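Local atomic coordinates of arabinogalactan endo-1,4-beta-galactosidase (Ignisphaera aggregans, PDB entry 7OSK), a protein that probably hydrolyses internal beta-1,4-galactosidic links of arabinogalactan, through a calcium-binding catalytic domain of glycosyl hydrolase family 53. Residues A[387-390]-A[391-395]. Sequence-based numbering, arbitrary orientation.
Sequences SLKV and FRLVY
V390 turns CG1 between its backbone N and carbonyl carbon (chi1 66°), while F391 swings CG away from its own carbonyl carbon (chi1 -52°), and the two settings lay the valine methyl over one face of the phenyl ring, offset toward the rim on the CD2/CE2 side. V390 CG1 stands 3.7 Å from the centroid of the F391 ring, 21° off the normal, a CH-pi contact between neighbours in sequence. The ring's edge meets a carbonyl of the same turn: L388 O lies in the ring plane, 3.4 Å from F391 CD2, and L388 CD1 approaches F391 CE2 more loosely. An alanine in place of F391 would probably leave the V390 methyl without a ring face to lie on and L388 O without the ring edge beside it.

The stretch also illustrates how one carbonyl can serve two amides within a short, weakly bonded helical turn. K389 O accepts L393 N at 2.7 Å, nearly in line with C=O, and R392 N at 3.0 Å from above the carbonyl plane, mixing i+4 and i+3 bonding. On the outer side the extended K389 chain runs beside R392: K389 CD lies 3.4 Å from R392 NH2, with K389 CG over one face of the guanidinium. The like charges of K389 NZ and R392 NH2 stay 4.4 Å apart, with E72 a weak, long ion partner of the lysine. L393 CD1 packs on K389 CB.

The turn lies away from the calcium site, beyond the long loop that leaves strand 346-352, the last of the TIM barrel: F391 reaches strands 51-55 and 346-352, while V390 and V394 rest against helix 324-342.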
# COMPACT_ATOMS: atom_id res chain seq x y z
N SER A 387 -9.22 17.68 -0.71
CA SER A 387 -8.19 17.14 -1.59
C SER A 387 -8.47 15.68 -1.94
O SER A 387 -7.71 15.06 -2.69
CB SER A 387 -6.81 17.27 -0.94
OG SER A 387 -6.79 16.69 0.35
N LEU A 388 -9.54 15.13 -1.39
CA LEU A 388 -9.93 13.75 -1.69
C LEU A 388 -10.55 13.67 -3.09
O LEU A 388 -10.67 12.59 -3.65
CB LEU A 388 -10.91 13.23 -0.64
CG LEU A 388 -11.35 11.77 -0.75
CD1 LEU A 388 -10.17 10.81 -0.68
CD2 LEU A 388 -12.35 11.45 0.35
N LYS A 389 -10.92 14.82 -3.63
CA LYS A 389 -11.51 14.89 -4.97
C LYS A 389 -10.44 14.86 -6.05
O LYS A 389 -10.75 15.00 -7.24
CB LYS A 389 -12.35 16.16 -5.12
CG LYS A 389 -13.50 16.27 -4.14
CD LYS A 389 -14.21 17.61 -4.29
CE LYS A 389 -15.37 17.75 -3.32
NZ LYS A 389 -16.01 19.09 -3.41
N VAL A 390 -9.19 14.69 -5.65
CA VAL A 390 -8.08 14.67 -6.60
C VAL A 390 -8.20 13.46 -7.52
O VAL A 390 -7.79 13.51 -8.68
CB VAL A 390 -6.71 14.66 -5.88
CG1 VAL A 390 -6.52 13.36 -5.11
CG2 VAL A 390 -5.58 14.87 -6.87
N PHE A 391 -8.78 12.38 -7.01
CA PHE A 391 -8.94 11.15 -7.79
C PHE A 391 -10.13 11.23 -8.75
O PHE A 391 -10.46 10.25 -9.42
CB PHE A 391 -9.12 9.96 -6.85
CG PHE A 391 -8.04 9.84 -5.81
CD1 PHE A 391 -6.85 9.20 -6.09
CD2 PHE A 391 -8.23 10.37 -4.54
CE1 PHE A 391 -5.87 9.09 -5.13
CE2 PHE A 391 -7.24 10.26 -3.58
CZ PHE A 391 -6.06 9.62 -3.87
N ARG A 392 -10.78 12.39 -8.80
CA ARG A 392 -11.93 12.61 -9.69
C ARG A 392 -11.69 13.85 -10.54
O ARG A 392 -12.11 13.90 -11.70
CB ARG A 392 -13.21 12.76 -8.87
CG ARG A 392 -14.49 12.90 -9.69
CD ARG A 392 -15.64 13.35 -8.81
NE ARG A 392 -15.47 14.73 -8.36
CZ ARG A 392 -16.19 15.30 -7.40
NH1 ARG A 392 -17.14 14.62 -6.76
NH2 ARG A 392 -15.95 16.57 -7.06
N LEU A 393 -11.03 14.84 -9.96
CA LEU A 393 -10.80 16.11 -10.64
C LEU A 393 -9.62 16.06 -11.60
O LEU A 393 -9.36 17.02 -12.33
CB LEU A 393 -10.58 17.21 -9.60
CG LEU A 393 -11.80 17.59 -8.76
CD1 LEU A 393 -11.41 18.55 -7.65
CD2 LEU A 393 -12.90 18.19 -9.62
N VAL A 394 -8.91 14.93 -11.62
CA VAL A 394 -7.85 14.73 -12.61
C VAL A 394 -8.46 14.44 -13.98
O VAL A 394 -7.76 14.46 -14.99
CB VAL A 394 -6.89 13.58 -12.22
CG1 VAL A 394 -5.88 14.05 -11.18
CG2 VAL A 394 -7.65 12.34 -11.73
N TYR A 395 -9.77 14.16 -13.99
CA TYR A 395 -10.52 13.99 -15.23
C TYR A 395 -11.28 15.25 -15.58
O TYR A 395 -11.28 16.22 -14.82
CB TYR A 395 -11.48 12.81 -15.11
CG TYR A 395 -10.80 11.48 -14.93
CD1 TYR A 395 -10.32 11.09 -13.69
CD2 TYR A 395 -10.62 10.61 -16.00
CE1 TYR A 395 -9.69 9.88 -13.51
CE2 TYR A 395 -9.99 9.40 -15.84
CZ TYR A 395 -9.52 9.04 -14.59
OH TYR A 395 -8.89 7.83 -14.41